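Local atomic coordinates of carbohydrate kinase, FGGY (Novosphingobium aromaticivorans, PDB entry 3H6E), a protein that probably acts as a carbohydrate kinase of the FGGY family, transferring phosphate to a sugar or related substrate. Residues T257-F261 and G300-I304. Numbering follows the deposited sequence.
Sequences TGTWF and GGREI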
loop_
_atom_site.group_PDB
_atom_site.type_symbol
_atom_site.label_atom_id
_atom_site.label_comp_id
_atom_site.label_asym_id
_atom_site.label_seq_id
_atom_site.Cartn_x
_atom_site.Cartn_y
_atom_site.Cartn_z
ATOM N N THR A 257 2.280 -1.997 8.922
ATOM C CA THR A 257 3.286 -2.972 9.312
ATOM C C THR A 257 2.935 -4.361 8.794
ATOM O O THR A 257 1.818 -4.600 8.339
ATOM C CB THR A 257 3.480 -3.000 10.848
ATOM O OG1 THR A 257 2.309 -3.533 11.477
ATOM C CG2 THR A 257 3.746 -1.601 11.376
ATOM N N GLY A 258 3.893 -5.271 8.899
ATOM C CA GLY A 258 3.811 -6.587 8.295
ATOM C C GLY A 258 5.205 -6.956 7.811
ATOM O O GLY A 258 6.200 -6.524 8.399
ATOM N N THR A 259 5.297 -7.738 6.740
ATOM C CA THR A 259 6.605 -8.002 6.149
ATOM C C THR A 259 7.304 -6.672 5.874
ATOM O O THR A 259 8.474 -6.493 6.204
ATOM C CB THR A 259 6.509 -8.813 4.845
ATOM O OG1 THR A 259 6.032 -10.131 5.136
ATOM C CG2 THR A 259 7.874 -8.924 4.198
ATOM N N TRP A 260 6.566 -5.740 5.280
ATOM C CA TRP A 260 7.056 -4.389 5.066
ATOM C C TRP A 260 6.430 -3.415 6.062
ATOM O O TRP A 260 5.214 -3.405 6.260
ATOM C CB TRP A 260 6.741 -3.919 3.643
ATOM C CG TRP A 260 7.645 -4.475 2.589
ATOM C CD1 TRP A 260 7.462 -5.625 1.871
ATOM C CD2 TRP A 260 8.870 -3.901 2.120
ATOM N NE1 TRP A 260 8.504 -5.805 0.991
ATOM C CE2 TRP A 260 9.381 -4.760 1.123
ATOM C CE3 TRP A 260 9.589 -2.746 2.449
ATOM C CZ2 TRP A 260 10.573 -4.498 0.450
ATOM C CZ3 TRP A 260 10.776 -2.490 1.781
ATOM C CH2 TRP A 260 11.255 -3.361 0.794
ATOM N N PHE A 261 7.273 -2.605 6.690
ATOM C CA PHE A 261 6.810 -1.459 7.456
ATOM C C PHE A 261 6.850 -0.255 6.523
ATOM O O PHE A 261 7.910 0.099 6.010
ATOM C CB PHE A 261 7.724 -1.211 8.654
ATOM C CG PHE A 261 7.523 -2.173 9.787
ATOM C CD1 PHE A 261 7.248 -3.509 9.547
ATOM C CD2 PHE A 261 7.641 -1.744 11.100
ATOM C CE1 PHE A 261 7.075 -4.395 10.595
ATOM C CE2 PHE A 261 7.473 -2.624 12.153
ATOM C CZ PHE A 261 7.188 -3.949 11.902
ATOM N N GLY A 300 10.579 -4.333 8.050
ATOM C CA GLY A 300 10.503 -4.574 9.477
ATOM C C GLY A 300 10.144 -5.994 9.854
ATOM O O GLY A 300 10.902 -6.657 10.557
ATOM N N GLY A 301 8.989 -6.460 9.390
ATOM C CA GLY A 301 8.498 -7.781 9.744
ATOM C C GLY A 301 9.456 -8.903 9.397
ATOM O O GLY A 301 9.509 -9.921 10.086
ATOM N N ARG A 302 10.217 -8.718 8.325
ATOM C CA ARG A 302 11.158 -9.732 7.872
ATOM C C ARG A 302 12.352 -9.842 8.816
ATOM O O ARG A 302 12.859 -10.936 9.071
ATOM C CB ARG A 302 11.639 -9.416 6.457
ATOM C CG ARG A 302 12.878 -10.187 6.043
ATOM C CD ARG A 302 12.607 -11.679 5.962
ATOM N NE ARG A 302 11.694 -12.012 4.871
ATOM C CZ ARG A 302 12.085 -12.286 3.629
ATOM N NH1 ARG A 302 13.376 -12.272 3.317
ATOM N NH2 ARG A 302 11.184 -12.581 2.700
ATOM N N GLU A 303 12.799 -8.703 9.335
ATOM C CA GLU A 303 13.947 -8.685 10.233
ATOM C C GLU A 303 13.571 -9.269 11.587
ATOM O O GLU A 303 14.294 -10.094 12.147
ATOM C CB GLU A 303 14.478 -7.262 10.388
ATOM C CG GLU A 303 14.600 -6.516 9.065
ATOM C CD GLU A 303 15.485 -5.291 9.164
ATOM O OE1 GLU A 303 16.535 -5.372 9.835
ATOM O OE2 GLU A 303 15.135 -4.252 8.568
ATOM N N ILE A 304 12.428 -8.841 12.107
ATOM C CA ILE A 304 11.911 -9.388 13.349
ATOM C C ILE A 304 11.825 -10.915 13.273
ATOM O O ILE A 304 12.237 -11.614 14.200
ATOM C CB ILE A 304 10.532 -8.793 13.685
ATOM C CG1 ILE A 304 10.671 -7.306 14.036
ATOM C CG2 ILE A 304 9.887 -9.563 14.823
ATOM C CD1 ILE A 304 9.366 -6.626 14.433
#
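Gly258 turns its carbonyl oxygen onto Gly301, and the pair illustrates how glycines let a short loop lie directly against the start of a helix. Gly258 O is 2.9 Å from Gly301 CA, a CA-H...O contact bent to 128° at the hydrogen, and a side chain on Gly301 would collide with it. Gly258 itself has backbone angles at which a CB would strike the preceding carbonyl. At Thr259 the backbone does most of the touching: Thr259 O stands 3.2 Å from Gly301 N and a little farther from the amides of Gly300 and Arg302, at the N-terminal end of helix 300-308. The side chain offers a looser contact, with the methyl Thr259 CG2 4.4 Å from Arg302 CB. This loop joins antiparallel strands 252-256 and 261-266 in the C-terminal domain of the actin-like ATPase fold; in relatives the equivalent hairpin belongs to the second phosphate-binding motif of the nucleotide site, a role consistent with the Thr-Gly-Thr sequence here. Phe261, buried, then brings the chain back to the helix. Its CG is anti to the carbonyl carbon and beside the backbone N (chi1 -76°), which places the ring between Thr257 and Gly300. Gly300 CA sits over one face, 3.8 Å from the centroid of the Phe261 ring in a CH-pi contact, while Thr257 CB covers the opposite face and Gly258 O lies at the edge in plane. Phe261 CE1 approaches Gly301 N to 3.1 Å, and Phe261 CZ reaches Ile304 CD1 at 4.3 Å. Replacing this phenylalanine by a serine would probably open a gap between Thr257 and Gly300 and cost Ile304 an apolar neighbour. Phe298 and Phe397 also meet the ring, each inclined at about 55°.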